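Local coordinates for heme-binding protein A (PDB 3TPA), which probably binds glutathione in the periplasm as the solute-binding protein of a transport system, although it is named for heme, at residues Tyr121-Ser133 with Thr145-Met159. The protein carries 1 engineered substitution. Sequence-based numbering, arbitrary orientation.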
loop_
_atom_site.group_PDB
_atom_site.type_symbol
_atom_site.label_atom_id
_atom_site.label_comp_id
_atom_site.label_asym_id
_atom_site.label_seq_id
_atom_site.Cartn_x
_atom_site.Cartn_y
_atom_site.Cartn_z
ATOM N N TYR A 121 10.252 -5.284 -2.132
ATOM C CA TYR A 121 9.817 -4.286 -1.168
ATOM C C TYR A 121 11.015 -3.592 -0.523
ATOM O O TYR A 121 11.012 -2.376 -0.321
ATOM C CB TYR A 121 8.861 -4.895 -0.133
ATOM C CG TYR A 121 7.402 -4.759 -0.513
ATOM C CD1 TYR A 121 6.763 -5.733 -1.258
ATOM C CD2 TYR A 121 6.668 -3.652 -0.126
ATOM C CE1 TYR A 121 5.436 -5.604 -1.608
ATOM C CE2 TYR A 121 5.330 -3.514 -0.475
ATOM C CZ TYR A 121 4.723 -4.496 -1.217
ATOM O OH TYR A 121 3.392 -4.364 -1.572
ATOM N N PHE A 122 12.058 -4.357 -0.216
ATOM C CA PHE A 122 13.276 -3.747 0.308
ATOM C C PHE A 122 13.682 -2.547 -0.565
ATOM O O PHE A 122 14.020 -1.471 -0.058
ATOM C CB PHE A 122 14.396 -4.789 0.363
ATOM C CG PHE A 122 15.616 -4.342 1.128
ATOM C CD1 PHE A 122 15.672 -4.466 2.512
ATOM C CD2 PHE A 122 16.711 -3.821 0.467
ATOM C CE1 PHE A 122 16.803 -4.058 3.219
ATOM C CE2 PHE A 122 17.854 -3.406 1.177
ATOM C CZ PHE A 122 17.893 -3.527 2.546
ATOM N N ASN A 123 13.625 -2.737 -1.886
ATOM C CA ASN A 123 13.989 -1.686 -2.843
ATOM C C ASN A 123 12.913 -0.614 -3.012
ATOM O O ASN A 123 13.215 0.576 -3.081
ATOM C CB ASN A 123 14.346 -2.298 -4.208
ATOM C CG ASN A 123 15.681 -3.012 -4.177
ATOM O OD1 ASN A 123 16.737 -2.381 -4.216
ATOM N ND2 ASN A 123 15.642 -4.330 -4.078
ATOM N N TRP A 124 11.654 -1.033 -3.065
ATOM C CA TRP A 124 10.560 -0.073 -3.199
ATOM C C TRP A 124 10.538 0.926 -2.042
ATOM O O TRP A 124 10.213 2.092 -2.244
ATOM C CB TRP A 124 9.216 -0.781 -3.329
ATOM C CG TRP A 124 9.046 -1.504 -4.637
ATOM C CD1 TRP A 124 9.651 -1.199 -5.827
ATOM C CD2 TRP A 124 8.248 -2.669 -4.881
ATOM N NE1 TRP A 124 9.261 -2.089 -6.799
ATOM C CE2 TRP A 124 8.402 -3.004 -6.245
ATOM C CE3 TRP A 124 7.408 -3.457 -4.084
ATOM C CZ2 TRP A 124 7.754 -4.085 -6.824
ATOM C CZ3 TRP A 124 6.769 -4.533 -4.663
ATOM C CH2 TRP A 124 6.943 -4.837 -6.020
ATOM N N MET A 125 10.881 0.459 -0.841
ATOM C CA MET A 125 10.922 1.309 0.352
ATOM C C MET A 125 12.288 1.984 0.566
ATOM O O MET A 125 12.553 2.573 1.619
ATOM C CB MET A 125 10.520 0.507 1.597
ATOM C CG MET A 125 9.157 -0.173 1.472
ATOM S SD MET A 125 7.846 0.942 0.911
ATOM C CE MET A 125 7.777 2.107 2.270
ATOM N N ASN A 126 13.150 1.878 -0.436
ATOM C CA ASN A 126 14.422 2.594 -0.458
ATOM C C ASN A 126 15.357 2.258 0.685
ATOM O O ASN A 126 16.163 3.083 1.088
ATOM C CB ASN A 126 14.192 4.105 -0.506
ATOM C CG ASN A 126 13.177 4.506 -1.551
ATOM O OD1 ASN A 126 13.384 4.310 -2.753
ATOM N ND2 ASN A 126 12.067 5.079 -1.097
ATOM N N LEU A 127 15.259 1.046 1.210
ATOM C CA LEU A 127 16.181 0.642 2.271
ATOM C C LEU A 127 17.645 0.546 1.823
ATOM O O LEU A 127 18.544 0.731 2.634
ATOM C CB LEU A 127 15.736 -0.679 2.906
ATOM C CG LEU A 127 14.364 -0.560 3.573
ATOM C CD1 LEU A 127 14.037 -1.820 4.329
ATOM C CD2 LEU A 127 14.340 0.642 4.494
ATOM N N PRO A 128 17.902 0.221 0.544
ATOM C CA PRO A 128 19.330 0.140 0.215
ATOM C C PRO A 128 20.050 1.453 0.511
ATOM O O PRO A 128 21.242 1.461 0.790
ATOM C CB PRO A 128 19.328 -0.124 -1.289
ATOM C CG PRO A 128 18.033 -0.829 -1.554
ATOM C CD PRO A 128 17.045 -0.208 -0.579
ATOM N N SER A 129 19.325 2.556 0.433
ATOM C CA SER A 129 19.925 3.865 0.622
ATOM C C SER A 129 19.633 4.446 2.005
ATOM O O SER A 129 20.385 5.271 2.507
ATOM C CB SER A 129 19.447 4.825 -0.472
ATOM O OG SER A 129 18.040 4.938 -0.480
ATOM N N ILE A 130 18.534 4.011 2.617
ATOM C CA ILE A 130 18.149 4.491 3.941
ATOM C C ILE A 130 18.859 3.728 5.067
ATOM O O ILE A 130 19.232 4.303 6.087
ATOM C CB ILE A 130 16.625 4.382 4.124
ATOM C CG1 ILE A 130 15.925 5.409 3.230
ATOM C CG2 ILE A 130 16.239 4.576 5.581
ATOM C CD1 ILE A 130 14.420 5.322 3.236
ATOM N N LEU A 131 19.050 2.426 4.864
ATOM C CA LEU A 131 19.556 1.539 5.904
ATOM C C LEU A 131 21.080 1.499 5.959
ATOM O O LEU A 131 21.735 1.127 4.982
ATOM C CB LEU A 131 19.053 0.119 5.642
ATOM C CG LEU A 131 18.295 -0.637 6.729
ATOM C CD1 LEU A 131 18.182 -2.105 6.335
ATOM C CD2 LEU A 131 18.979 -0.496 8.077
ATOM N N LYS A 132 21.666 1.844 7.096
ATOM C CA LYS A 132 23.112 1.736 7.178
ATOM C C LYS A 132 23.521 0.369 7.708
ATOM O O LYS A 132 24.436 -0.260 7.180
ATOM C CB LYS A 132 23.730 2.840 8.037
ATOM C CG LYS A 132 25.233 2.655 8.267
ATOM C CD LYS A 132 25.831 3.802 9.086
ATOM C CE LYS A 132 26.496 4.843 8.195
ATOM N NZ LYS A 132 26.912 6.050 8.963
ATOM N N SER A 133 22.846 -0.094 8.753
ATOM C CA SER A 133 23.262 -1.346 9.368
ATOM C C SER A 133 22.237 -1.917 10.332
ATOM O O SER A 133 21.449 -1.192 10.933
ATOM C CB SER A 133 24.610 -1.160 10.081
ATOM O OG SER A 133 24.469 -0.302 11.197
ATOM N N THR A 145 20.797 1.236 12.369
ATOM C CA THR A 145 21.268 2.597 12.139
ATOM C C THR A 145 20.946 3.045 10.722
ATOM O O THR A 145 21.150 2.283 9.775
ATOM C CB THR A 145 22.788 2.671 12.350
ATOM O OG1 THR A 145 23.099 2.213 13.673
ATOM C CG2 THR A 145 23.313 4.113 12.163
ATOM N N LEU A 146 20.448 4.272 10.579
ATOM C CA LEU A 146 20.111 4.827 9.256
ATOM C C LEU A 146 21.186 5.759 8.709
ATOM O O LEU A 146 21.920 6.381 9.462
ATOM C CB LEU A 146 18.791 5.605 9.312
ATOM C CG LEU A 146 17.592 4.880 9.937
ATOM C CD1 LEU A 146 16.335 5.687 9.723
ATOM C CD2 LEU A 146 17.448 3.468 9.363
ATOM N N ASN A 147 21.247 5.872 7.386
ATOM C CA ASN A 147 22.139 6.827 6.749
ATOM C C ASN A 147 21.686 8.265 6.978
ATOM O O ASN A 147 22.508 9.159 7.050
ATOM C CB ASN A 147 22.244 6.538 5.256
ATOM C CG ASN A 147 23.062 5.304 4.967
ATOM O OD1 ASN A 147 24.027 5.008 5.663
ATOM N ND2 ASN A 147 22.689 4.583 3.935
ATOM N N LYS A 148 20.377 8.486 7.071
ATOM C CA LYS A 148 19.859 9.792 7.461
ATOM C C LYS A 148 18.541 9.599 8.179
ATOM O O LYS A 148 17.960 8.534 8.091
ATOM C CB LYS A 148 19.731 10.747 6.263
ATOM C CG LYS A 148 18.802 10.304 5.147
ATOM C CD LYS A 148 18.952 11.211 3.912
ATOM C CE LYS A 148 18.419 12.617 4.163
ATOM N NZ LYS A 148 18.624 13.530 2.997
ATOM N N PRO A 149 18.084 10.615 8.926
ATOM C CA PRO A 149 16.857 10.407 9.698
ATOM C C PRO A 149 15.687 10.187 8.772
ATOM O O PRO A 149 15.619 10.807 7.705
ATOM C CB PRO A 149 16.687 11.729 10.451
ATOM C CG PRO A 149 18.063 12.326 10.492
ATOM C CD PRO A 149 18.701 11.926 9.203
ATOM N N ASN A 150 14.777 9.311 9.180
ATOM C CA ASN A 150 13.630 8.997 8.371
ATOM C C ASN A 150 12.503 8.499 9.256
ATOM O O ASN A 150 12.433 7.318 9.563
ATOM C CB ASN A 150 13.979 7.919 7.344
ATOM C CG ASN A 150 12.823 7.596 6.443
ATOM O OD1 ASN A 150 12.046 6.682 6.714
ATOM N ND2 ASN A 150 12.692 8.349 5.361
ATOM N N THR A 151 11.626 9.402 9.672
ATOM C CA THR A 151 10.552 9.029 10.587
ATOM C C THR A 151 9.652 7.861 10.119
ATOM O O THR A 151 9.235 7.028 10.929
ATOM C CB THR A 151 9.705 10.244 10.947
ATOM O OG1 THR A 151 10.574 11.253 11.470
ATOM C CG2 THR A 151 8.649 9.879 11.985
ATOM N N PRO A 152 9.346 7.798 8.819
ATOM C CA PRO A 152 8.486 6.706 8.324
ATOM C C PRO A 152 9.095 5.315 8.493
ATOM O O PRO A 152 8.391 4.314 8.398
ATOM C CB PRO A 152 8.353 7.029 6.836
ATOM C CG PRO A 152 8.502 8.508 6.768
ATOM C CD PRO A 152 9.584 8.813 7.780
ATOM N N PHE A 153 10.397 5.252 8.735
ATOM C CA PHE A 153 11.064 3.970 8.904
ATOM C C PHE A 153 10.391 3.051 9.924
ATOM O O PHE A 153 10.304 1.847 9.706
ATOM C CB PHE A 153 12.541 4.161 9.273
ATOM C CG PHE A 153 13.285 2.860 9.400
ATOM C CD1 PHE A 153 13.525 2.080 8.277
ATOM C CD2 PHE A 153 13.701 2.390 10.642
ATOM C CE1 PHE A 153 14.185 0.861 8.388
ATOM C CE2 PHE A 153 14.363 1.174 10.758
ATOM C CZ PHE A 153 14.606 0.409 9.629
ATOM N N ILE A 154 9.933 3.601 11.043
ATOM C CA ILE A 154 9.231 2.775 12.042
ATOM C C ILE A 154 8.015 2.037 11.439
ATOM O O ILE A 154 7.755 0.863 11.747
ATOM C CB ILE A 154 8.838 3.578 13.326
ATOM C CG1 ILE A 154 8.519 2.612 14.479
ATOM C CG2 ILE A 154 7.654 4.542 13.080
ATOM C CD1 ILE A 154 9.610 1.594 14.744
ATOM N N THR A 155 7.280 2.697 10.551
ATOM C CA THR A 155 6.172 2.008 9.879
ATOM C C THR A 155 6.661 1.020 8.820
ATOM O O THR A 155 6.055 -0.024 8.613
ATOM C CB THR A 155 5.110 2.968 9.306
ATOM O OG1 THR A 155 5.732 3.923 8.462
ATOM C CG2 THR A 155 4.405 3.719 10.428
ATOM N N THR A 156 7.775 1.325 8.161
ATOM C CA THR A 156 8.348 0.356 7.233
ATOM C C THR A 156 8.658 -0.979 7.928
ATOM O O THR A 156 8.455 -2.050 7.355
ATOM C CB THR A 156 9.596 0.923 6.525
ATOM O OG1 THR A 156 9.208 2.087 5.786
ATOM C CG2 THR A 156 10.209 -0.117 5.567
ATOM N N VAL A 157 9.127 -0.906 9.169
ATOM C CA VAL A 157 9.498 -2.087 9.956
ATOM C C VAL A 157 8.308 -3.022 10.224
ATOM O O VAL A 157 8.492 -4.222 10.479
ATOM C CB VAL A 157 10.140 -1.669 11.298
ATOM C CG1 VAL A 157 10.326 -2.860 12.224
ATOM C CG2 VAL A 157 11.469 -0.989 11.038
ATOM N N ALA A 158 7.100 -2.463 10.161
ATOM C CA ALA A 158 5.861 -3.216 10.376
ATOM C C ALA A 158 5.306 -3.841 9.089
ATOM O O ALA A 158 4.299 -4.558 9.105
ATOM C CB ALA A 158 4.803 -2.301 11.009
ATOM N N MET A 159 5.969 -3.576 7.969
ATOM C CA MET A 159 5.478 -4.093 6.699
ATOM C C MET A 159 5.799 -5.568 6.551
ATOM O O MET A 159 6.770 -6.076 7.129
ATOM C CB MET A 159 6.047 -3.260 5.534
ATOM C CG MET A 159 5.561 -1.808 5.520
ATOM S SD MET A 159 6.319 -0.841 4.185
ATOM C CE MET A 159 5.739 -1.730 2.744
HETATM O O HOH W 1 23.459 1.989 3.016
HETATM O O HOH W 2 24.363 7.318 10.322
HETATM O O HOH W 3 23.315 -0.516 13.572
#
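Asn147 and Lys132 meet where the hairpin of strands 131-136 and 141-146 opens toward the helices. From CB, which rests 3.6 Å from Ser129 O, the Asn147 side chain runs beside its own backbone N (chi1 -73°) and carries CG against Lys132 CB. There the amide divides: OD1 lies 3.2 Å from Lys132 CB and also meets CE of that bent chain, whereas ND2 donates to Ser129 O (2.8 Å). This bond is nearly straight at 175° and lies in the amide plane, but reaches the carbonyl from above its plane. ND2 also donates to a water bound to Pro128 O and Leu131 O, so two bonds fix the amide's rotation at the end of helix 127-130. The backbone N of Asn147 takes the next carbonyl, Ile130 O, at 2.9 Å.

Beyond it lies a classic beta bulge: Lys132 N and Ser133 N both donate to Thr145 O, in its carbonyl plane, and Thr145 N returns a bond to Ser133 O. A water joins the Ser133 and Thr145 hydroxyls.

Apolar side chains continue the contact inward. Leu127 CD2 touches the Phe153 ring at its edge, 3.9 Å from CE1, while Leu146 CD2 covers one face. Met125 and Met159 approach tip to tip, Met125 CE 3.8 Å from Met159 SD, and Met159 CE reaches Tyr121 CD2 at 3.6 Å.

The hairpin forms one margin of a five-stranded antiparallel sheet, strand 131-136 being outermost, with strand 69-74 beside 141-146; helix 153-156 packs between Met125 and helix 127-130 on one side and strand 53-63 on another, and helix 94-105 meets Phe122 and Leu131.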